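Local coordinates for beta-lactamase/D-alanine Carboxypeptidase (Yersinia pestis, PDB 3RJU), which is probably a serine hydrolase of the beta-lactamase and penicillin-binding protein family, acting on beta-lactams or on D-alanyl peptides, at residues S21-I31 / G322-T333; L191-P200 / G228-W239. All blocks are in the same frame, centred on the assembly; numbering follows the deposited sequence.

Contact 1: residues S21-I31 / G322-T333; sequences SGAVGMALVVI and GVFVVVTRSQLT
Strands 25-31 and 322-328 pair antiparallel as neighbours inside the large sheet, joining the first strand of the chain to the last; 35-42 and 309-316 continue the sheet beyond them. Ala-27/Val-326, Val-29/Phe-324 and Ile-31/Gly-322 are hydrogen-bonded pairs, with Ile-31 N 2.8 Å from Gly-322 O. On one face lie the non-hydrogen-bonded pairs Met-26/Val-327, Leu-28/Val-325 and Val-30/Val-323. Beta-branched valines suit an extended, buried strand; selenomethionine Met-26 adds a flexible apolar chain and Leu-28 a longer reach. With CG anti to the backbone N (chi1 179°), Leu-28 sends CD1 across to Val-323 CG1 at 3.6 Å. Helix 336-349 packs on this face; helix 233-241 touches Ala-27, Val-29 and Ile-31 on the other.

At the end of the strand pair, and beyond it, polar side chains take over. Thr-328 OG1 takes the N-H of Gly-25 (2.9 Å, bent to 134°), while Ser-330 OG donates to Gly-22 O, on an in-plane lone pair, at 2.6 Å. Thr-333 OG1 donates a hydrogen bond to Ser-21 O at 2.8 Å. Gly-22, with positive phi, ends helix 6-20 in a Schellman motif. Pairing of first and last strands near one sheet edge is characteristic of the serine beta-lactamase/penicillin-binding protein fold.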
loop_
_atom_site.group_PDB
_atom_site.type_symbol
_atom_site.label_atom_id
_atom_site.label_comp_id
_atom_site.label_asym_id
_atom_site.label_seq_id
_atom_site.Cartn_x
_atom_site.Cartn_y
_atom_site.Cartn_z
ATOM N N SER A 21 10.603 -17.630 -1.009
ATOM C CA SER A 21 9.510 -16.971 -1.708
ATOM C C SER A 21 9.481 -17.364 -3.185
ATOM O O SER A 21 8.571 -16.981 -3.908
ATOM C CB SER A 21 9.647 -15.453 -1.572
ATOM O OG SER A 21 10.752 -14.996 -2.338
ATOM N N GLY A 22 10.494 -18.101 -3.642
ATOM C CA GLY A 22 10.563 -18.468 -5.049
ATOM C C GLY A 22 10.722 -17.252 -5.952
ATOM O O GLY A 22 10.335 -17.288 -7.119
ATOM N N ALA A 23 11.289 -16.164 -5.428
ATOM C CA ALA A 23 11.446 -14.948 -6.223
ATOM C C ALA A 23 12.248 -15.142 -7.502
ATOM O O ALA A 23 13.257 -15.858 -7.526
ATOM C CB ALA A 23 12.088 -13.843 -5.381
ATOM N N VAL A 24 11.828 -14.441 -8.555
ATOM C CA VAL A 24 12.669 -14.280 -9.734
ATOM C C VAL A 24 13.724 -13.227 -9.376
ATOM O O VAL A 24 14.935 -13.437 -9.549
ATOM C CB VAL A 24 11.849 -13.793 -10.938
ATOM C CG1 VAL A 24 12.781 -13.411 -12.090
ATOM C CG2 VAL A 24 10.857 -14.865 -11.389
ATOM N N GLY A 25 13.255 -12.088 -8.856
ATOM C CA GLY A 25 14.135 -11.049 -8.348
ATOM C C GLY A 25 13.583 -10.482 -7.059
ATOM O O GLY A 25 12.381 -10.581 -6.796
HETATM N N MSE A 26 14.451 -9.876 -6.258
HETATM C CA MSE A 26 14.035 -9.304 -4.978
HETATM C C MSE A 26 14.866 -8.082 -4.621
HETATM O O MSE A 26 16.095 -8.064 -4.832
HETATM C CB MSE A 26 14.172 -10.343 -3.863
HETATM C CG MSE A 26 13.804 -9.811 -2.482
HETATM SE SE MSE A 26 13.848 -11.254 -1.199
HETATM C CE MSE A 26 14.783 -10.447 0.231
ATOM N N ALA A 27 14.204 -7.059 -4.071
ATOM C CA ALA A 27 14.909 -6.000 -3.370
ATOM C C ALA A 27 14.369 -5.896 -1.949
ATOM O O ALA A 27 13.156 -5.925 -1.723
ATOM C CB ALA A 27 14.763 -4.659 -4.088
ATOM N N LEU A 28 15.287 -5.753 -0.997
ATOM C CA LEU A 28 14.954 -5.661 0.420
ATOM C C LEU A 28 15.583 -4.381 0.970
ATOM O O LEU A 28 16.784 -4.127 0.755
ATOM C CB LEU A 28 15.524 -6.881 1.174
ATOM C CG LEU A 28 15.291 -6.938 2.691
ATOM C CD1 LEU A 28 13.828 -7.194 3.040
ATOM C CD2 LEU A 28 16.164 -8.044 3.282
ATOM N N VAL A 29 14.780 -3.590 1.680
ATOM C CA VAL A 29 15.233 -2.338 2.252
ATOM C C VAL A 29 14.926 -2.385 3.732
ATOM O O VAL A 29 13.761 -2.545 4.128
ATOM C CB VAL A 29 14.484 -1.122 1.649
ATOM C CG1 VAL A 29 14.924 0.181 2.335
ATOM C CG2 VAL A 29 14.716 -1.051 0.138
ATOM N N VAL A 30 15.967 -2.231 4.551
ATOM C CA VAL A 30 15.811 -2.273 5.995
ATOM C C VAL A 30 16.290 -0.955 6.584
ATOM O O VAL A 30 17.418 -0.524 6.317
ATOM C CB VAL A 30 16.629 -3.443 6.617
ATOM C CG1 VAL A 30 16.478 -3.472 8.140
ATOM C CG2 VAL A 30 16.201 -4.781 6.016
ATOM N N ILE A 31 15.445 -0.324 7.398
ATOM C CA ILE A 31 15.842 0.869 8.128
ATOM C C ILE A 31 15.771 0.533 9.597
ATOM O O ILE A 31 14.747 0.072 10.071
ATOM C CB ILE A 31 14.920 2.074 7.847
ATOM C CG1 ILE A 31 15.012 2.484 6.379
ATOM C CG2 ILE A 31 15.309 3.258 8.759
ATOM C CD1 ILE A 31 13.990 3.532 5.922
ATOM N N GLY A 322 11.936 -0.459 10.197
ATOM C CA GLY A 322 11.012 -0.727 9.113
ATOM C C GLY A 322 11.674 -1.589 8.060
ATOM O O GLY A 322 12.860 -1.414 7.779
ATOM N N VAL A 323 10.906 -2.504 7.471
ATOM C CA VAL A 323 11.382 -3.341 6.388
ATOM C C VAL A 323 10.405 -3.279 5.234
ATOM O O VAL A 323 9.200 -3.425 5.420
ATOM C CB VAL A 323 11.535 -4.792 6.836
ATOM C CG1 VAL A 323 11.986 -5.630 5.659
ATOM C CG2 VAL A 323 12.562 -4.864 7.981
ATOM N N PHE A 324 10.930 -3.030 4.042
ATOM C CA PHE A 324 10.145 -3.095 2.819
ATOM C C PHE A 324 10.763 -4.154 1.911
ATOM O O PHE A 324 11.992 -4.187 1.722
ATOM C CB PHE A 324 10.191 -1.756 2.081
ATOM C CG PHE A 324 9.570 -1.802 0.708
ATOM C CD1 PHE A 324 8.188 -1.951 0.564
ATOM C CD2 PHE A 324 10.350 -1.688 -0.435
ATOM C CE1 PHE A 324 7.598 -1.997 -0.694
ATOM C CE2 PHE A 324 9.767 -1.738 -1.694
ATOM C CZ PHE A 324 8.385 -1.884 -1.822
ATOM N N VAL A 325 9.925 -4.996 1.318
ATOM C CA VAL A 325 10.435 -5.997 0.402
ATOM C C VAL A 325 9.575 -6.035 -0.846
ATOM O O VAL A 325 8.364 -5.819 -0.797
ATOM C CB VAL A 325 10.502 -7.421 1.058
ATOM C CG1 VAL A 325 9.112 -7.891 1.456
ATOM C CG2 VAL A 325 11.163 -8.410 0.118
ATOM N N VAL A 326 10.219 -6.265 -1.981
ATOM C CA VAL A 326 9.503 -6.428 -3.230
ATOM C C VAL A 326 10.081 -7.664 -3.919
ATOM O O VAL A 326 11.318 -7.852 -3.975
ATOM C CB VAL A 326 9.588 -5.180 -4.168
ATOM C CG1 VAL A 326 11.039 -4.729 -4.398
ATOM C CG2 VAL A 326 8.886 -5.492 -5.501
ATOM N N VAL A 327 9.194 -8.517 -4.406
ATOM C CA VAL A 327 9.589 -9.725 -5.116
ATOM C C VAL A 327 8.812 -9.819 -6.415
ATOM O O VAL A 327 7.623 -9.516 -6.461
ATOM C CB VAL A 327 9.289 -10.978 -4.221
ATOM C CG1 VAL A 327 9.031 -12.250 -5.048
ATOM C CG2 VAL A 327 10.385 -11.184 -3.170
ATOM N N THR A 328 9.480 -10.211 -7.491
ATOM C CA THR A 328 8.767 -10.651 -8.676
ATOM C C THR A 328 8.511 -12.173 -8.585
ATOM O O THR A 328 9.410 -12.961 -8.266
ATOM C CB THR A 328 9.542 -10.303 -9.950
ATOM O OG1 THR A 328 10.925 -10.613 -9.743
ATOM C CG2 THR A 328 9.410 -8.819 -10.287
ATOM N N ARG A 329 7.269 -12.580 -8.833
ATOM C CA ARG A 329 6.842 -13.964 -8.609
ATOM C C ARG A 329 7.432 -14.947 -9.616
ATOM O O ARG A 329 7.560 -14.634 -10.792
ATOM C CB ARG A 329 5.316 -14.067 -8.721
ATOM C CG ARG A 329 4.541 -13.292 -7.645
ATOM C CD ARG A 329 3.068 -13.715 -7.685
ATOM N NE ARG A 329 2.922 -15.098 -7.239
ATOM C CZ ARG A 329 2.675 -16.140 -8.042
ATOM N NH1 ARG A 329 2.597 -17.368 -7.540
ATOM N NH2 ARG A 329 2.513 -15.967 -9.349
ATOM N N SER A 330 7.759 -16.149 -9.157
ATOM C CA SER A 330 7.736 -17.283 -10.068
ATOM C C SER A 330 6.405 -18.020 -9.869
ATOM O O SER A 330 5.605 -17.661 -8.989
ATOM C CB SER A 330 8.909 -18.230 -9.801
ATOM O OG SER A 330 8.756 -18.862 -8.548
ATOM N N GLN A 331 6.153 -19.054 -10.666
ATOM C CA GLN A 331 4.890 -19.764 -10.550
ATOM C C GLN A 331 4.617 -20.277 -9.120
ATOM O O GLN A 331 3.476 -20.231 -8.650
ATOM C CB GLN A 331 4.831 -20.917 -11.560
ATOM C CG GLN A 331 3.554 -21.730 -11.498
ATOM C CD GLN A 331 2.295 -20.934 -11.832
ATOM O OE1 GLN A 331 2.325 -19.950 -12.594
ATOM N NE2 GLN A 331 1.167 -21.368 -11.262
ATOM N N LEU A 332 5.650 -20.753 -8.427
ATOM C CA LEU A 332 5.450 -21.378 -7.116
ATOM C C LEU A 332 5.396 -20.373 -5.954
ATOM O O LEU A 332 5.115 -20.748 -4.812
ATOM C CB LEU A 332 6.526 -22.456 -6.853
ATOM C CG LEU A 332 8.002 -22.054 -6.853
ATOM C CD1 LEU A 332 8.350 -21.292 -5.601
ATOM C CD2 LEU A 332 8.856 -23.328 -6.957
ATOM N N THR A 333 5.623 -19.095 -6.239
ATOM C CA THR A 333 5.673 -18.092 -5.170
ATOM C C THR A 333 4.400 -18.057 -4.308
ATOM O O THR A 333 3.290 -17.935 -4.831
ATOM C CB THR A 333 5.927 -16.700 -5.740
ATOM O OG1 THR A 333 7.245 -16.667 -6.335
ATOM C CG2 THR A 333 5.801 -15.630 -4.632
#

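Contact 2: residues L191-P200 / G228-W239; sequences LGMKNTTLTP and GIYSTPEDMQHW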
loop_
_atom_site.group_PDB
_atom_site.type_symbol
_atom_site.label_atom_id
_atom_site.label_comp_id
_atom_site.label_asym_id
_atom_site.label_seq_id
_atom_site.Cartn_x
_atom_site.Cartn_y
_atom_site.Cartn_z
ATOM N N LEU A 191 9.804 14.585 -1.350
ATOM C CA LEU A 191 10.767 13.577 -0.931
ATOM C C LEU A 191 11.740 13.197 -2.041
ATOM O O LEU A 191 12.630 12.378 -1.832
ATOM C CB LEU A 191 10.055 12.339 -0.403
ATOM C CG LEU A 191 9.289 12.497 0.906
ATOM C CD1 LEU A 191 8.588 11.184 1.245
ATOM C CD2 LEU A 191 10.235 12.913 2.026
ATOM N N GLY A 192 11.590 13.812 -3.209
ATOM C CA GLY A 192 12.488 13.527 -4.314
ATOM C C GLY A 192 12.382 12.094 -4.802
ATOM O O GLY A 192 13.381 11.510 -5.236
HETATM N N MSE A 193 11.178 11.529 -4.723
HETATM C CA MSE A 193 10.895 10.188 -5.232
HETATM C C MSE A 193 10.623 10.295 -6.726
HETATM O O MSE A 193 9.459 10.296 -7.183
HETATM C CB MSE A 193 9.700 9.588 -4.505
HETATM C CG MSE A 193 9.969 9.389 -2.996
HETATM SE SE MSE A 193 8.349 9.092 -1.955
HETATM C CE MSE A 193 7.956 7.313 -2.580
ATOM N N LYS A 194 11.714 10.395 -7.474
ATOM C CA LYS A 194 11.681 10.814 -8.864
ATOM C C LYS A 194 11.200 9.705 -9.772
ATOM O O LYS A 194 10.978 9.937 -10.957
ATOM C CB LYS A 194 13.076 11.236 -9.303
ATOM C CG LYS A 194 14.082 10.117 -9.090
ATOM C CD LYS A 194 15.518 10.523 -9.347
ATOM C CE LYS A 194 16.457 9.378 -8.972
ATOM N NZ LYS A 194 17.894 9.762 -9.119
ATOM N N ASN A 195 11.060 8.499 -9.230
ATOM C CA ASN A 195 10.556 7.388 -10.035
ATOM C C ASN A 195 9.247 6.807 -9.523
ATOM O O ASN A 195 8.917 5.660 -9.821
ATOM C CB ASN A 195 11.616 6.287 -10.141
ATOM C CG ASN A 195 12.716 6.647 -11.100
ATOM O OD1 ASN A 195 12.448 7.028 -12.230
ATOM N ND2 ASN A 195 13.962 6.570 -10.643
ATOM N N THR A 196 8.508 7.594 -8.744
ATOM C CA THR A 196 7.259 7.126 -8.150
ATOM C C THR A 196 6.105 7.813 -8.873
ATOM O O THR A 196 5.981 9.045 -8.838
ATOM C CB THR A 196 7.226 7.377 -6.624
ATOM O OG1 THR A 196 8.307 6.661 -6.002
ATOM C CG2 THR A 196 5.894 6.918 -6.006
ATOM N N THR A 197 5.283 7.020 -9.559
ATOM C CA THR A 197 4.431 7.574 -10.596
ATOM C C THR A 197 3.309 6.615 -10.984
ATOM O O THR A 197 3.419 5.408 -10.765
ATOM C CB THR A 197 5.272 7.905 -11.862
ATOM O OG1 THR A 197 4.443 8.537 -12.844
ATOM C CG2 THR A 197 5.903 6.642 -12.466
ATOM N N LEU A 198 2.232 7.166 -11.546
ATOM C CA LEU A 198 1.156 6.400 -12.161
ATOM C C LEU A 198 1.269 6.474 -13.675
ATOM O O LEU A 198 0.506 5.835 -14.401
ATOM C CB LEU A 198 -0.205 6.962 -11.742
ATOM C CG LEU A 198 -0.548 6.828 -10.263
ATOM C CD1 LEU A 198 -1.606 7.856 -9.841
ATOM C CD2 LEU A 198 -0.981 5.397 -9.931
ATOM N N THR A 199 2.228 7.252 -14.152
ATOM C CA THR A 199 2.371 7.486 -15.579
ATOM C C THR A 199 3.846 7.383 -15.994
ATOM O O THR A 199 4.481 8.383 -16.345
ATOM C CB THR A 199 1.812 8.882 -15.956
ATOM O OG1 THR A 199 2.489 9.888 -15.193
ATOM C CG2 THR A 199 0.313 8.970 -15.629
ATOM N N PRO A 200 4.401 6.166 -15.950
ATOM C CA PRO A 200 5.828 6.017 -16.257
ATOM C C PRO A 200 6.187 6.366 -17.698
ATOM O O PRO A 200 5.396 6.169 -18.631
ATOM C CB PRO A 200 6.098 4.535 -15.977
ATOM C CG PRO A 200 4.761 3.875 -16.144
ATOM C CD PRO A 200 3.757 4.878 -15.639
ATOM N N GLY A 228 -2.087 1.298 -8.234
ATOM C CA GLY A 228 -1.363 1.525 -9.478
ATOM C C GLY A 228 0.060 2.053 -9.416
ATOM O O GLY A 228 0.729 2.138 -10.441
ATOM N N ILE A 229 0.526 2.448 -8.236
ATOM C CA ILE A 229 1.767 3.223 -8.172
ATOM C C ILE A 229 3.003 2.389 -8.522
ATOM O O ILE A 229 3.182 1.283 -8.025
ATOM C CB ILE A 229 1.930 3.963 -6.802
ATOM C CG1 ILE A 229 0.857 5.047 -6.648
ATOM C CG2 ILE A 229 3.350 4.559 -6.656
ATOM C CD1 ILE A 229 0.876 5.716 -5.279
ATOM N N TYR A 230 3.819 2.912 -9.425
ATOM C CA TYR A 230 5.156 2.379 -9.666
ATOM C C TYR A 230 6.135 3.129 -8.779
ATOM O O TYR A 230 5.971 4.324 -8.532
ATOM C CB TYR A 230 5.583 2.597 -11.099
ATOM C CG TYR A 230 4.736 1.980 -12.180
ATOM C CD1 TYR A 230 5.078 0.739 -12.739
ATOM C CD2 TYR A 230 3.634 2.655 -12.709
ATOM C CE1 TYR A 230 4.339 0.185 -13.759
ATOM C CE2 TYR A 230 2.878 2.092 -13.748
ATOM C CZ TYR A 230 3.248 0.878 -14.277
ATOM O OH TYR A 230 2.513 0.324 -15.306
ATOM N N SER A 231 7.182 2.445 -8.329
ATOM C CA SER A 231 8.225 3.118 -7.571
ATOM C C SER A 231 9.568 2.412 -7.778
ATOM O O SER A 231 9.744 1.655 -8.756
ATOM C CB SER A 231 7.840 3.201 -6.085
ATOM O OG SER A 231 8.709 4.064 -5.366
ATOM N N THR A 232 10.509 2.639 -6.866
ATOM C CA THR A 232 11.782 1.921 -6.890
ATOM C C THR A 232 12.160 1.634 -5.448
ATOM O O THR A 232 11.627 2.268 -4.525
ATOM C CB THR A 232 12.905 2.784 -7.488
ATOM O OG1 THR A 232 13.036 3.975 -6.691
ATOM C CG2 THR A 232 12.619 3.156 -8.956
ATOM N N PRO A 233 13.081 0.691 -5.227
ATOM C CA PRO A 233 13.507 0.483 -3.845
ATOM C C PRO A 233 14.030 1.772 -3.191
ATOM O O PRO A 233 13.676 2.051 -2.046
ATOM C CB PRO A 233 14.618 -0.565 -3.985
ATOM C CG PRO A 233 14.162 -1.391 -5.202
ATOM C CD PRO A 233 13.634 -0.325 -6.144
ATOM N N GLU A 234 14.831 2.564 -3.894
ATOM C CA GLU A 234 15.405 3.747 -3.254
ATOM C C GLU A 234 14.320 4.795 -2.932
ATOM O O GLU A 234 14.380 5.455 -1.884
ATOM C CB GLU A 234 16.564 4.343 -4.090
ATOM C CG GLU A 234 16.113 5.039 -5.355
ATOM C CD GLU A 234 17.254 5.368 -6.298
ATOM O OE1 GLU A 234 18.437 5.179 -5.915
ATOM O OE2 GLU A 234 16.967 5.829 -7.426
ATOM N N ASP A 235 13.332 4.946 -3.813
ATOM C CA ASP A 235 12.238 5.886 -3.535
ATOM C C ASP A 235 11.464 5.417 -2.311
ATOM O O ASP A 235 11.091 6.236 -1.450
ATOM C CB ASP A 235 11.256 5.994 -4.710
ATOM C CG ASP A 235 11.757 6.891 -5.837
ATOM O OD1 ASP A 235 12.944 7.273 -5.866
ATOM O OD2 ASP A 235 10.944 7.214 -6.718
HETATM N N MSE A 236 11.196 4.113 -2.242
HETATM C CA MSE A 236 10.436 3.558 -1.128
HETATM C C MSE A 236 11.196 3.651 0.183
HETATM O O MSE A 236 10.577 3.814 1.248
HETATM C CB MSE A 236 9.995 2.116 -1.413
HETATM C CG MSE A 236 9.027 2.005 -2.584
HETATM SE SE MSE A 236 7.430 3.110 -2.324
HETATM C CE MSE A 236 6.906 2.343 -0.626
ATOM N N GLN A 237 12.528 3.555 0.126
ATOM C CA GLN A 237 13.327 3.794 1.325
ATOM C C GLN A 237 13.023 5.194 1.888
ATOM O O GLN A 237 12.794 5.368 3.089
ATOM C CB GLN A 237 14.830 3.685 1.040
ATOM C CG GLN A 237 15.688 3.969 2.251
ATOM C CD GLN A 237 17.138 4.277 1.884
ATOM O OE1 GLN A 237 17.687 3.695 0.944
ATOM N NE2 GLN A 237 17.763 5.197 2.625
ATOM N N HIS A 238 13.044 6.198 1.014
ATOM C CA HIS A 238 12.803 7.571 1.441
ATOM C C HIS A 238 11.401 7.751 2.022
ATOM O O HIS A 238 11.237 8.446 3.028
ATOM C CB HIS A 238 13.061 8.551 0.289
ATOM C CG HIS A 238 14.480 8.552 -0.185
ATOM N ND1 HIS A 238 15.546 8.718 0.674
ATOM C CD2 HIS A 238 15.014 8.393 -1.420
ATOM C CE1 HIS A 238 16.676 8.662 -0.010
ATOM N NE2 HIS A 238 16.381 8.465 -1.284
ATOM N N TRP A 239 10.406 7.107 1.414
ATOM C CA TRP A 239 9.034 7.192 1.904
ATOM C C TRP A 239 8.913 6.553 3.282
ATOM O O TRP A 239 8.345 7.135 4.219
ATOM C CB TRP A 239 8.053 6.527 0.929
ATOM C CG TRP A 239 6.635 6.822 1.272
ATOM C CD1 TRP A 239 5.952 7.949 0.960
ATOM C CD2 TRP A 239 5.728 5.990 2.009
ATOM N NE1 TRP A 239 4.670 7.886 1.462
ATOM C CE2 TRP A 239 4.501 6.689 2.101
ATOM C CE3 TRP A 239 5.825 4.721 2.586
ATOM C CZ2 TRP A 239 3.382 6.166 2.759
ATOM C CZ3 TRP A 239 4.719 4.203 3.245
ATOM C CH2 TRP A 239 3.511 4.926 3.318
HETATM O O HOH W 1 14.936 8.523 -4.461
HETATM O O HOH W 2 18.647 7.082 -9.073
HETATM O O HOH W 3 14.359 6.071 -7.898
#
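A helix N-terminus and the short strand before it receive the loop that follows helix 179-191, in the part of the fold beside the large sheet. Thr-232 is the N-cap of helix 233-241: its OG1 accepts from Asp-235 N. In the first turn, the Asp-235 carboxylate reaches across to the type I turn 193-196. Asp-235 OD2 accepts from Asn-195 N at 2.8 Å on its syn lone pair and from Thr-196 OG1, also at 2.8 Å, on its anti lone pair. Two donors thus fix the carboxylate's rotation, and the helix N-terminus would probably favour its negative charge. Ser-231 OG donates to Thr-196 OG1 (2.7 Å), extending the chain of hydroxyls. Placed anti to the carbonyl carbon (chi1 -61°), Thr-196 OG1 meets both partners, while CG2 turns to Ile-229 CG2. Water 3 joins Asn-195 ND2, Thr-232 OG1, Glu-234 OE2 and Asp-235 OD1; Asn-195 OD1 is held by Arg-207 and Gln-204.

Apolar packing flanks this polar centre. Met-193, a selenomethionine here, bends at chi3 (72°) to bring CE within 3.6 Å of Trp-239 CB, its SE lying at the indole edge in a Met-aromatic contact. At the far end Pro-200 CG sits over one face of the Tyr-230 ring, 3.9 Å from its centroid, a CH-pi contact suited to the compact, rigid proline ring. Between them Thr-197 and Tyr-230 form a single antiparallel bridge, with Tyr-230 N to Thr-197 O at 2.9 Å. The arrangement is that of an N-capped helix whose first-turn aspartate is hydrogen-bonded to a type I turn, tying the loop after helix 179-191 to the helix beside the large sheet.

Both contacts are largely buried and they meet directly, their centres about 17 Å apart: Ala-27 CB touches Pro-233 CG at 3.5 Å, and Phe-324 and Met-236 also pack together. Helix 233-241, which supplies the carboxylate of contact 2, therefore lies against the sheet face carrying Ala-27 and Val-29 in contact 1. The chemistry differs with the place. Contact 1 joins two sheet strands through a regular ladder of backbone bonds, with hydroxyls active only at its end; contact 2 has more exposed residues (three against one) and, besides a single backbone bridge, ties a loop to a helix start through a carboxylate, hydroxyls and waters. Contact 1 bridges distant parts of the sequence, contact 2 nearer ones.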